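Cytoplasmic protein (PDB 7LPQ) probably hydrolyses sterol beta-glucosides, as a fungal member of glycoside hydrolase family 5. Local coordinates at residues V671-I676 with V705-Y710; I522-D527 with Q550-C555; L77-G82 with M121-A126; A176-C181 with G200-H205. All blocks are in the same frame, centred on the assembly; numbering follows the deposited sequence.

Contact 1: V671-I676 with V705-Y710; sequences VATVGI and VYTEIY
Backbone hydrogen bonding joins A672 and E708 as an antiparallel hydrogen-bonded pair. E708 N donates to A672 O at 2.8 Å, and this carbonyl also receives a CA-H...O contact from T707. In return E708 O faces two amides. V671 N lies 2.9 Å from E708 O, and A672 N points almost straight at E708 O from 3.4 Å; both bonds are weak, the first because it is bent, the second because it is long. With V671 and A672 both set against E708, the pairing is a classic beta bulge. The bulge sits where the chain bends from one sheet into the next: strand 669-673 pairs with 707-710, while strand 676-682 belongs to a separate antiparallel sheet, within the family's C-terminal domain, built largely of beta-strands here. On their far edges the two paired strands are flanked by strands 35-43 and 749-753.

A side-chain bond takes over where the ladder ends. T707 OG1 accepts from V674 N at 3.0 Å and 167°; its chi1 of -66° sets the hydroxyl beside its own backbone N and leaves the methyl CG2 near A672 O. The same OG1 is hydrogen-bonded to Y754 OH. T673 lies alongside T707 and points the same way, its own hydroxyl bonded to Y691 OH.

Apolar contacts fill both ends. V671 CG2 rests against the extended chain of E708, 3.5 Å from E708 CG, the two side chains crossing obliquely. At the other end V674 CG2 sits on the backbone of Y706, 3.7 Å from Y706 C, and reaches V705 CG1 at 4.0 Å.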
loop_
_atom_site.group_PDB
_atom_site.type_symbol
_atom_site.label_atom_id
_atom_site.label_comp_id
_atom_site.label_asym_id
_atom_site.label_seq_id
_atom_site.Cartn_x
_atom_site.Cartn_y
_atom_site.Cartn_z
ATOM N N VAL A 671 -12.473 11.459 15.920
ATOM C CA VAL A 671 -11.206 10.818 16.258
ATOM C C VAL A 671 -11.391 9.838 17.410
ATOM O O VAL A 671 -10.780 8.765 17.427
ATOM C CB VAL A 671 -10.136 11.877 16.579
ATOM C CG1 VAL A 671 -9.952 12.814 15.391
ATOM C CG2 VAL A 671 -10.510 12.670 17.814
ATOM N N ALA A 672 -12.238 10.179 18.382
ATOM C CA ALA A 672 -12.475 9.326 19.540
ATOM C C ALA A 672 -13.921 9.490 19.980
ATOM O O ALA A 672 -14.443 10.609 20.003
ATOM C CB ALA A 672 -11.520 9.665 20.691
ATOM N N THR A 673 -14.554 8.374 20.345
ATOM C CA THR A 673 -15.987 8.349 20.585
ATOM C C THR A 673 -16.334 7.564 21.840
ATOM O O THR A 673 -15.824 6.458 22.051
ATOM C CB THR A 673 -16.739 7.712 19.388
ATOM O OG1 THR A 673 -16.577 8.526 18.227
ATOM C CG2 THR A 673 -18.215 7.551 19.705
ATOM N N VAL A 674 -17.234 8.125 22.648
ATOM C CA VAL A 674 -17.856 7.404 23.758
ATOM C C VAL A 674 -18.971 6.550 23.154
ATOM O O VAL A 674 -20.068 7.041 22.863
ATOM C CB VAL A 674 -18.392 8.353 24.835
ATOM C CG1 VAL A 674 -19.274 7.595 25.828
ATOM C CG2 VAL A 674 -17.244 9.053 25.570
ATOM N N GLY A 675 -18.687 5.266 22.947
ATOM C CA GLY A 675 -19.620 4.371 22.295
ATOM C C GLY A 675 -19.051 3.810 21.007
ATOM O O GLY A 675 -17.834 3.807 20.805
ATOM N N ILE A 676 -19.919 3.342 20.125
ATOM C CA ILE A 676 -19.524 2.734 18.856
ATOM C C ILE A 676 -19.967 3.656 17.729
ATOM O O ILE A 676 -21.118 4.104 17.733
ATOM C CB ILE A 676 -20.144 1.333 18.681
ATOM C CG1 ILE A 676 -19.738 0.421 19.840
ATOM C CG2 ILE A 676 -19.732 0.734 17.347
ATOM C CD1 ILE A 676 -18.249 0.359 20.079
ATOM N N VAL A 705 -13.678 12.213 29.727
ATOM C CA VAL A 705 -13.908 11.148 28.754
ATOM C C VAL A 705 -15.118 11.541 27.916
ATOM O O VAL A 705 -16.261 11.441 28.376
ATOM C CB VAL A 705 -14.124 9.790 29.433
ATOM C CG1 VAL A 705 -14.404 8.712 28.397
ATOM C CG2 VAL A 705 -12.916 9.419 30.275
ATOM N N TYR A 706 -14.872 11.969 26.679
ATOM C CA TYR A 706 -15.914 12.521 25.824
ATOM C C TYR A 706 -15.630 12.138 24.374
ATOM O O TYR A 706 -14.598 11.542 24.059
ATOM C CB TYR A 706 -15.977 14.045 25.975
ATOM C CG TYR A 706 -14.625 14.696 25.814
ATOM C CD1 TYR A 706 -14.134 15.016 24.554
ATOM C CD2 TYR A 706 -13.823 14.963 26.920
ATOM C CE1 TYR A 706 -12.886 15.597 24.398
ATOM C CE2 TYR A 706 -12.576 15.554 26.780
ATOM C CZ TYR A 706 -12.112 15.864 25.516
ATOM O OH TYR A 706 -10.883 16.449 25.354
ATOM N N THR A 707 -16.560 12.493 23.487
ATOM C CA THR A 707 -16.390 12.284 22.055
ATOM C C THR A 707 -15.715 13.510 21.442
ATOM O O THR A 707 -16.119 14.646 21.705
ATOM C CB THR A 707 -17.741 12.021 21.388
ATOM O OG1 THR A 707 -18.288 10.779 21.860
ATOM C CG2 THR A 707 -17.593 11.959 19.863
ATOM N N GLU A 708 -14.677 13.277 20.642
ATOM C CA GLU A 708 -13.914 14.340 20.000
ATOM C C GLU A 708 -14.040 14.204 18.489
ATOM O O GLU A 708 -13.805 13.123 17.938
ATOM C CB GLU A 708 -12.431 14.295 20.401
ATOM C CG GLU A 708 -11.589 15.415 19.788
ATOM C CD GLU A 708 -10.108 15.316 20.150
ATOM O OE1 GLU A 708 -9.254 15.690 19.312
ATOM O OE2 GLU A 708 -9.797 14.865 21.277
ATOM N N ILE A 709 -14.397 15.301 17.824
ATOM C CA ILE A 709 -14.613 15.310 16.384
ATOM C C ILE A 709 -13.773 16.422 15.768
ATOM O O ILE A 709 -13.756 17.550 16.279
ATOM C CB ILE A 709 -16.097 15.499 16.022
ATOM C CG1 ILE A 709 -16.929 14.347 16.575
ATOM C CG2 ILE A 709 -16.258 15.600 14.519
ATOM C CD1 ILE A 709 -18.405 14.650 16.708
ATOM N N TYR A 710 -13.090 16.102 14.670
ATOM C CA TYR A 710 -12.311 17.078 13.920
ATOM C C TYR A 710 -13.235 17.798 12.941
ATOM O O TYR A 710 -13.978 17.153 12.193
ATOM C CB TYR A 710 -11.158 16.376 13.198
ATOM C CG TYR A 710 -10.492 17.206 12.125
ATOM C CD1 TYR A 710 -9.565 18.176 12.452
ATOM C CD2 TYR A 710 -10.796 17.017 10.779
ATOM C CE1 TYR A 710 -8.956 18.944 11.481
ATOM C CE2 TYR A 710 -10.189 17.777 9.799
ATOM C CZ TYR A 710 -9.270 18.745 10.155
ATOM O OH TYR A 710 -8.662 19.516 9.193
#

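Contact 2: I522-D527 with Q550-C555; sequences IGIPYD and QKAMDC
I524 meets M553 and A552 through a chi1 of 55°, which places CG1 between its own backbone N and carbonyl carbon and turns the two branches onto different residues of the helix. CG1 lies against M553, while CG2 reaches A552, 3.8 Å from A552 CB. M553 leaves the helix with CG anti to its backbone N and then bends at chi2 (85°) and chi3 (76°), which carries its methyl out to I524 and Y526. The methyl ends 3.7 Å from I524 CG1 (M553 CE) and the sulfur passes G523, with M553 SD 4.3 Å from G523 CA.

The loop 522-527 follows strand 518-522, and helix 547-559 leads on to the parallel strand 567-570, so the two segments belong to one beta-alpha-beta unit of the TIM barrel that this family shares. The loop leaves the C-terminal end of its strand, the active-site end in such barrels, and a bound pyrrolidine-benzoxazinone ligand lies about 7 Å from G523.

Y526 completes the apolar cluster. M553 CE touches its hydroxyl end, 3.4 Å from Y526 OH, and approaches the ring obliquely, the two side chains meeting at about a right angle. One face of the ring carries I524 CD1, which sits over its centre 4.0 Å above the plane, so the isoleucine bridges from tyrosine to helix. The same ring has a cation-pi partner in R660, and Y526 O accepts from Q549 NE2, one residue before the helical segment. Helix 662-665 adds A664 against M553 and F665 against Y526.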
loop_
_atom_site.group_PDB
_atom_site.type_symbol
_atom_site.label_atom_id
_atom_site.label_comp_id
_atom_site.label_asym_id
_atom_site.label_seq_id
_atom_site.Cartn_x
_atom_site.Cartn_y
_atom_site.Cartn_z
ATOM N N ILE A 522 -5.488 3.655 -0.121
ATOM C CA ILE A 522 -6.637 4.058 -0.923
ATOM C C ILE A 522 -6.352 5.451 -1.471
ATOM O O ILE A 522 -5.797 6.307 -0.777
ATOM C CB ILE A 522 -7.950 4.025 -0.104
ATOM C CG1 ILE A 522 -9.123 4.447 -0.989
ATOM C CG2 ILE A 522 -7.863 4.940 1.122
ATOM C CD1 ILE A 522 -10.475 4.182 -0.392
ATOM N N GLY A 523 -6.730 5.672 -2.721
ATOM C CA GLY A 523 -6.470 6.952 -3.348
ATOM C C GLY A 523 -6.856 6.923 -4.808
ATOM O O GLY A 523 -7.321 5.915 -5.332
ATOM N N ILE A 524 -6.651 8.067 -5.454
ATOM C CA ILE A 524 -7.021 8.244 -6.852
ATOM C C ILE A 524 -5.913 8.993 -7.569
ATOM O O ILE A 524 -5.142 9.743 -6.964
ATOM C CB ILE A 524 -8.351 9.015 -7.004
ATOM C CG1 ILE A 524 -8.289 10.362 -6.281
ATOM C CG2 ILE A 524 -9.512 8.197 -6.444
ATOM C CD1 ILE A 524 -7.797 11.512 -7.141
ATOM N N PRO A 525 -5.820 8.797 -8.886
ATOM C CA PRO A 525 -4.785 9.501 -9.658
ATOM C C PRO A 525 -5.173 10.939 -9.952
ATOM O O PRO A 525 -6.326 11.241 -10.275
ATOM C CB PRO A 525 -4.689 8.680 -10.949
ATOM C CG PRO A 525 -6.066 8.117 -11.120
ATOM C CD PRO A 525 -6.579 7.844 -9.717
ATOM N N TYR A 526 -4.191 11.830 -9.842
ATOM C CA TYR A 526 -4.399 13.239 -10.152
ATOM C C TYR A 526 -4.016 13.595 -11.583
ATOM O O TYR A 526 -4.515 14.603 -12.111
ATOM C CB TYR A 526 -3.613 14.111 -9.173
ATOM C CG TYR A 526 -4.255 14.180 -7.801
ATOM C CD1 TYR A 526 -5.188 15.156 -7.503
ATOM C CD2 TYR A 526 -3.931 13.258 -6.810
ATOM C CE1 TYR A 526 -5.778 15.226 -6.248
ATOM C CE2 TYR A 526 -4.518 13.312 -5.556
ATOM C CZ TYR A 526 -5.443 14.299 -5.281
ATOM O OH TYR A 526 -6.034 14.357 -4.046
ATOM N N ASP A 527 -3.173 12.784 -12.233
ATOM C CA ASP A 527 -2.771 13.031 -13.621
ATOM C C ASP A 527 -3.835 12.510 -14.594
ATOM O O ASP A 527 -3.598 11.669 -15.458
ATOM C CB ASP A 527 -1.410 12.405 -13.895
ATOM C CG ASP A 527 -1.413 10.901 -13.721
ATOM O OD1 ASP A 527 -2.224 10.392 -12.919
ATOM O OD2 ASP A 527 -0.602 10.223 -14.382
ATOM N N GLN A 550 -11.605 15.581 -7.594
ATOM C CA GLN A 550 -12.303 15.773 -6.330
ATOM C C GLN A 550 -13.476 14.810 -6.185
ATOM O O GLN A 550 -13.781 14.359 -5.070
ATOM C CB GLN A 550 -12.793 17.212 -6.218
ATOM C CG GLN A 550 -13.630 17.483 -4.985
ATOM C CD GLN A 550 -14.050 18.932 -4.884
ATOM O OE1 GLN A 550 -15.236 19.237 -4.712
ATOM N NE2 GLN A 550 -13.081 19.840 -4.997
ATOM N N LYS A 551 -14.158 14.497 -7.294
ATOM C CA LYS A 551 -15.289 13.577 -7.216
ATOM C C LYS A 551 -14.815 12.144 -7.016
ATOM O O LYS A 551 -15.452 11.366 -6.299
ATOM C CB LYS A 551 -16.152 13.685 -8.475
ATOM C CG LYS A 551 -16.829 15.032 -8.644
ATOM C CD LYS A 551 -17.720 15.059 -9.884
ATOM C CE LYS A 551 -18.163 16.474 -10.205
ATOM N NZ LYS A 551 -19.116 16.507 -11.368
ATOM N N ALA A 552 -13.698 11.776 -7.640
ATOM C CA ALA A 552 -13.189 10.419 -7.479
ATOM C C ALA A 552 -12.733 10.166 -6.046
ATOM O O ALA A 552 -13.030 9.116 -5.466
ATOM C CB ALA A 552 -12.046 10.170 -8.461
ATOM N N MET A 553 -12.015 11.109 -5.445
ATOM C CA MET A 553 -11.560 10.907 -4.070
ATOM C C MET A 553 -12.719 11.029 -3.089
ATOM O O MET A 553 -12.764 10.308 -2.087
ATOM C CB MET A 553 -10.444 11.886 -3.713
ATOM C CG MET A 553 -9.877 11.721 -2.288
ATOM S SD MET A 553 -8.630 10.497 -2.203
ATOM C CE MET A 553 -7.204 11.322 -2.918
ATOM N N ASP A 554 -13.648 11.945 -3.360
ATOM C CA ASP A 554 -14.813 12.051 -2.485
ATOM C C ASP A 554 -15.587 10.739 -2.459
ATOM O O ASP A 554 -16.135 10.344 -1.424
ATOM C CB ASP A 554 -15.716 13.202 -2.927
ATOM C CG ASP A 554 -16.795 13.516 -1.902
ATOM O OD1 ASP A 554 -16.466 13.657 -0.710
ATOM O OD2 ASP A 554 -17.982 13.603 -2.291
ATOM N N CYS A 555 -15.636 10.040 -3.597
ATOM C CA CYS A 555 -16.348 8.766 -3.661
ATOM C C CYS A 555 -15.581 7.670 -2.936
ATOM O O CYS A 555 -16.174 6.835 -2.246
ATOM C CB CYS A 555 -16.590 8.374 -5.126
ATOM S SG CYS A 555 -17.037 6.637 -5.371
#

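Contact 3: L77-G82 with M121-A126; sequences LNLDDG and MDYIIA
L79 and A126 bring the irregular loop 77-82 to the helix 121-126, their CA atoms 8.3 Å apart, a spacing that leaves the contact to side chains and one loop carbonyl. Y123 holds that carbonyl: its OH donates to L77 O across 2.5 Å, a very short bond, and the oxygen lies at the ring edge, in the ring plane. A chi1 of 163°, with CG anti to the backbone N, swings the phenol out from the helix to the loop. Helix 118-133 belongs to the TIM barrel, lying in sequence between the parallel strands 98-104 and 137-143; the loop leads into helix 83-93, which precedes the first of these strands. L77 and L79 also rest on A84 of that helix. L79 CD1 touches both helix side chains, 3.5 Å from A126 CB and 3.9 Å from Y123 CE1, meeting the ring obliquely. An Asx turn shapes the loop next to L79: N78 OD1 accepts from D80 N at 2.7 Å, in the carbonyl plane, and more weakly from D81 N. The Y123 ring meets that of Y120, planes about 15° apart, and the side chain also touches P76.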
loop_
_atom_site.group_PDB
_atom_site.type_symbol
_atom_site.label_atom_id
_atom_site.label_comp_id
_atom_site.label_asym_id
_atom_site.label_seq_id
_atom_site.Cartn_x
_atom_site.Cartn_y
_atom_site.Cartn_z
ATOM N N LEU A 77 11.165 12.591 4.593
ATOM C CA LEU A 77 11.171 13.961 5.087
ATOM C C LEU A 77 12.600 14.437 5.304
ATOM O O LEU A 77 13.393 13.765 5.975
ATOM C CB LEU A 77 10.381 14.082 6.392
ATOM C CG LEU A 77 8.865 13.939 6.297
ATOM C CD1 LEU A 77 8.252 13.989 7.702
ATOM C CD2 LEU A 77 8.258 15.010 5.417
ATOM N N ASN A 78 12.914 15.613 4.760
ATOM C CA ASN A 78 14.247 16.199 4.904
ATOM C C ASN A 78 14.363 16.835 6.285
ATOM O O ASN A 78 13.684 17.821 6.592
ATOM C CB ASN A 78 14.496 17.222 3.805
ATOM C CG ASN A 78 15.931 17.697 3.765
ATOM O OD1 ASN A 78 16.537 17.984 4.794
ATOM N ND2 ASN A 78 16.485 17.787 2.565
ATOM N N LEU A 79 15.240 16.290 7.117
ATOM C CA LEU A 79 15.434 16.784 8.473
ATOM C C LEU A 79 16.495 17.877 8.561
ATOM O O LEU A 79 16.895 18.238 9.667
ATOM C CB LEU A 79 15.815 15.631 9.402
ATOM C CG LEU A 79 14.801 14.501 9.549
ATOM C CD1 LEU A 79 15.325 13.448 10.527
ATOM C CD2 LEU A 79 13.457 15.024 10.003
ATOM N N ASP A 80 16.951 18.412 7.432
ATOM C CA ASP A 80 18.026 19.398 7.429
ATOM C C ASP A 80 17.589 20.786 6.991
ATOM O O ASP A 80 18.218 21.762 7.389
ATOM C CB ASP A 80 19.170 18.939 6.516
ATOM C CG ASP A 80 19.855 17.680 7.023
ATOM O OD1 ASP A 80 19.818 17.431 8.246
ATOM O OD2 ASP A 80 20.430 16.938 6.199
ATOM N N ASP A 81 16.525 20.908 6.192
ATOM C CA ASP A 81 16.100 22.193 5.657
ATOM C C ASP A 81 14.857 22.748 6.338
ATOM O O ASP A 81 14.286 23.730 5.857
ATOM C CB ASP A 81 15.851 22.077 4.148
ATOM C CG ASP A 81 14.764 21.072 3.809
ATOM O OD1 ASP A 81 14.008 20.669 4.719
ATOM O OD2 ASP A 81 14.670 20.680 2.624
ATOM N N GLY A 82 14.421 22.151 7.442
ATOM C CA GLY A 82 13.238 22.614 8.135
ATOM C C GLY A 82 11.920 22.290 7.468
ATOM O O GLY A 82 10.867 22.666 7.998
ATOM N N MET A 121 18.544 3.605 9.397
ATOM C CA MET A 121 17.583 3.246 10.433
ATOM C C MET A 121 17.573 4.276 11.555
ATOM O O MET A 121 16.525 4.507 12.177
ATOM C CB MET A 121 17.920 1.892 11.040
ATOM C CG MET A 121 18.271 0.792 10.069
ATOM S SD MET A 121 18.000 -0.782 10.944
ATOM C CE MET A 121 19.225 -1.832 10.232
ATOM N N ASP A 122 18.733 4.880 11.839
ATOM C CA ASP A 122 18.766 6.000 12.764
ATOM C C ASP A 122 17.984 7.180 12.197
ATOM O O ASP A 122 17.269 7.878 12.927
ATOM C CB ASP A 122 20.209 6.386 13.044
ATOM C CG ASP A 122 20.953 5.336 13.864
ATOM O OD1 ASP A 122 20.285 4.466 14.475
ATOM O OD2 ASP A 122 22.201 5.388 13.895
ATOM N N TYR A 123 18.097 7.408 10.881
ATOM C CA TYR A 123 17.285 8.436 10.236
ATOM C C TYR A 123 15.799 8.131 10.388
ATOM O O TYR A 123 14.992 9.030 10.652
ATOM C CB TYR A 123 17.648 8.548 8.756
ATOM C CG TYR A 123 16.596 9.283 7.968
ATOM C CD1 TYR A 123 16.569 10.676 7.948
ATOM C CD2 TYR A 123 15.611 8.596 7.274
ATOM C CE1 TYR A 123 15.591 11.360 7.244
ATOM C CE2 TYR A 123 14.640 9.270 6.564
ATOM C CZ TYR A 123 14.633 10.649 6.554
ATOM O OH TYR A 123 13.657 11.329 5.860
ATOM N N ILE A 124 15.417 6.867 10.211
ATOM C CA ILE A 124 14.025 6.478 10.403
ATOM C C ILE A 124 13.592 6.772 11.829
ATOM O O ILE A 124 12.490 7.284 12.068
ATOM C CB ILE A 124 13.839 4.992 10.040
ATOM C CG1 ILE A 124 14.012 4.806 8.530
ATOM C CG2 ILE A 124 12.469 4.478 10.495
ATOM C CD1 ILE A 124 13.989 3.350 8.074
ATOM N N ILE A 125 14.453 6.455 12.802
ATOM C CA ILE A 125 14.165 6.783 14.194
ATOM C C ILE A 125 14.003 8.290 14.357
ATOM O O ILE A 125 13.070 8.760 15.023
ATOM C CB ILE A 125 15.273 6.226 15.111
ATOM C CG1 ILE A 125 15.101 4.709 15.253
ATOM C CG2 ILE A 125 15.241 6.910 16.476
ATOM C CD1 ILE A 125 16.332 3.989 15.715
ATOM N N ALA A 126 14.906 9.070 13.743
ATOM C CA ALA A 126 14.818 10.523 13.847
ATOM C C ALA A 126 13.515 11.040 13.250
ATOM O O ALA A 126 12.923 11.998 13.764
ATOM C CB ALA A 126 16.016 11.169 13.157
#

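Contact 4: A176-C181 with G200-H205; sequences AAYLHC and GTNYTH
The long excursion between helices 171-174 and 206-221 of the TIM-barrel domain is drawn together where Y178 meets N202. The amide of N202 grips both polar backbone atoms of Y178. N202 OD1 accepts from Y178 N at 2.7 Å, on a lone pair in the carbonyl plane, and N202 ND2 donates to Y178 O at 3.0 Å and 170°, with that oxygen close to the amide plane. Two nearly straight bonds thus fix the rotation of the amide. N202 sits in a 3-10 segment that ends at 203, shortly before H205, the N-cap position ahead of helix 206-221, tying the first part of the excursion to the start of this helix. A chi1 of -78° sets the H205 imidazole beside its own backbone N, where it meets the Y178 ring obliquely: Y178 CD2 lies over one face of the imidazole, and Y178 CE2 is 3.3 Å from H205 CE1, with the ring planes inclined at 64°. H205 ND1 is hydrogen-bonded to A175 O, and H205 CB packs 3.3 Å from A176 O. A water near A176 O (2.7 Å) and N202 O (2.6 Å) probably bridges the two backbones. W183 meets the Y178 ring edge-to-face.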
loop_
_atom_site.group_PDB
_atom_site.type_symbol
_atom_site.label_atom_id
_atom_site.label_comp_id
_atom_site.label_asym_id
_atom_site.label_seq_id
_atom_site.Cartn_x
_atom_site.Cartn_y
_atom_site.Cartn_z
ATOM N N ALA A 176 11.083 -10.133 -19.490
ATOM C CA ALA A 176 10.851 -10.694 -18.164
ATOM C C ALA A 176 10.471 -9.622 -17.148
ATOM O O ALA A 176 9.903 -9.944 -16.102
ATOM C CB ALA A 176 12.093 -11.445 -17.686
ATOM N N ALA A 177 10.787 -8.363 -17.426
ATOM C CA ALA A 177 10.296 -7.250 -16.633
ATOM C C ALA A 177 10.338 -6.002 -17.504
ATOM O O ALA A 177 11.209 -5.858 -18.365
ATOM C CB ALA A 177 11.123 -7.048 -15.360
ATOM N N TYR A 178 9.392 -5.105 -17.276
ATOM C CA TYR A 178 9.331 -3.833 -17.982
ATOM C C TYR A 178 9.777 -2.735 -17.024
ATOM O O TYR A 178 9.114 -2.480 -16.009
ATOM C CB TYR A 178 7.927 -3.558 -18.511
ATOM C CG TYR A 178 7.522 -4.434 -19.680
ATOM C CD1 TYR A 178 8.391 -4.682 -20.740
ATOM C CD2 TYR A 178 6.255 -5.003 -19.730
ATOM C CE1 TYR A 178 8.003 -5.479 -21.818
ATOM C CE2 TYR A 178 5.858 -5.798 -20.798
ATOM C CZ TYR A 178 6.733 -6.033 -21.834
ATOM O OH TYR A 178 6.326 -6.822 -22.881
ATOM N N LEU A 179 10.903 -2.106 -17.335
ATOM C CA LEU A 179 11.467 -1.057 -16.506
ATOM C C LEU A 179 11.162 0.292 -17.135
ATOM O O LEU A 179 11.419 0.503 -18.330
ATOM C CB LEU A 179 12.978 -1.247 -16.345
ATOM C CG LEU A 179 13.424 -2.161 -15.204
ATOM C CD1 LEU A 179 12.821 -3.554 -15.313
ATOM C CD2 LEU A 179 14.937 -2.257 -15.163
ATOM N N HIS A 180 10.594 1.197 -16.330
ATOM C CA HIS A 180 10.384 2.569 -16.778
ATOM C C HIS A 180 11.671 3.162 -17.337
ATOM O O HIS A 180 11.653 3.833 -18.374
ATOM C CB HIS A 180 9.865 3.408 -15.606
ATOM C CG HIS A 180 9.317 4.743 -16.000
ATOM N ND1 HIS A 180 8.811 5.634 -15.079
ATOM C CD2 HIS A 180 9.186 5.335 -17.211
ATOM C CE1 HIS A 180 8.403 6.723 -15.706
ATOM N NE2 HIS A 180 8.622 6.567 -17.000
ATOM N N CYS A 181 12.797 2.912 -16.654
ATOM C CA CYS A 181 14.083 3.445 -17.091
ATOM C C CYS A 181 14.486 2.938 -18.467
ATOM O O CYS A 181 15.269 3.604 -19.159
ATOM C CB CYS A 181 15.188 3.073 -16.072
ATOM S SG CYS A 181 15.578 1.338 -15.885
ATOM N N GLY A 200 2.300 -2.763 -13.056
ATOM C CA GLY A 200 1.711 -3.842 -12.287
ATOM C C GLY A 200 1.748 -5.174 -12.999
ATOM O O GLY A 200 1.836 -6.220 -12.354
ATOM N N THR A 201 1.696 -5.164 -14.337
ATOM C CA THR A 201 1.752 -6.421 -15.073
ATOM C C THR A 201 3.088 -7.133 -14.908
ATOM O O THR A 201 3.196 -8.305 -15.289
ATOM C CB THR A 201 1.477 -6.197 -16.567
ATOM O OG1 THR A 201 2.539 -5.429 -17.156
ATOM C CG2 THR A 201 0.143 -5.487 -16.760
ATOM N N ASN A 202 4.106 -6.472 -14.346
ATOM C CA ASN A 202 5.366 -7.168 -14.089
ATOM C C ASN A 202 5.154 -8.397 -13.214
ATOM O O ASN A 202 5.933 -9.349 -13.288
ATOM C CB ASN A 202 6.380 -6.218 -13.445
ATOM C CG ASN A 202 7.173 -5.428 -14.473
ATOM O OD1 ASN A 202 7.656 -5.988 -15.460
ATOM N ND2 ASN A 202 7.305 -4.120 -14.255
ATOM N N TYR A 203 4.098 -8.404 -12.398
ATOM C CA TYR A 203 3.786 -9.582 -11.593
ATOM C C TYR A 203 3.515 -10.815 -12.449
ATOM O O TYR A 203 3.593 -11.939 -11.942
ATOM C CB TYR A 203 2.558 -9.324 -10.707
ATOM C CG TYR A 203 2.816 -8.465 -9.489
ATOM C CD1 TYR A 203 3.717 -8.865 -8.506
ATOM C CD2 TYR A 203 2.167 -7.256 -9.319
ATOM C CE1 TYR A 203 3.955 -8.089 -7.401
ATOM C CE2 TYR A 203 2.405 -6.470 -8.215
ATOM C CZ TYR A 203 3.298 -6.894 -7.256
ATOM O OH TYR A 203 3.545 -6.113 -6.151
ATOM N N THR A 204 3.159 -10.633 -13.723
ATOM C CA THR A 204 2.839 -11.742 -14.614
ATOM C C THR A 204 3.841 -11.853 -15.761
ATOM O O THR A 204 3.507 -12.339 -16.843
ATOM C CB THR A 204 1.412 -11.614 -15.154
ATOM O OG1 THR A 204 1.212 -10.320 -15.735
ATOM C CG2 THR A 204 0.398 -11.815 -14.038
ATOM N N HIS A 205 5.068 -11.400 -15.532
ATOM C CA HIS A 205 6.194 -11.589 -16.433
ATOM C C HIS A 205 7.264 -12.412 -15.720
ATOM O O HIS A 205 7.259 -12.557 -14.496
ATOM C CB HIS A 205 6.760 -10.246 -16.906
ATOM C CG HIS A 205 5.951 -9.594 -17.984
ATOM N ND1 HIS A 205 6.292 -9.661 -19.318
ATOM C CD2 HIS A 205 4.816 -8.857 -17.926
ATOM C CE1 HIS A 205 5.406 -8.991 -20.036
ATOM N NE2 HIS A 205 4.497 -8.497 -19.215
HETATM O O HOH W 1 8.473 -9.513 -13.887
#

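Overall arrangement
Contacts 2, 3 and 4 belong to the TIM barrel, whereas contact 1 lies in the C-terminal beta domain, its centre about 46 Å from that of contact 4, across the chain's centre. Contacts 1, 2 and 4 are buried; contact 3 is only partly so. Strand pairing dominates contact 1, and contact 2, nearest the chain's centre of the four, is held by largely apolar van der Waals contact. Contacts 2 and 3 both set a loop against a barrel helix, but contact 3 adds a hydroxyl-to-carbonyl bond. Contact 4 joins two irregular segments through an amide, a water and two rings. No two contacts touch; contacts 2 and 4 come closest, about 10 Å between nearest atoms.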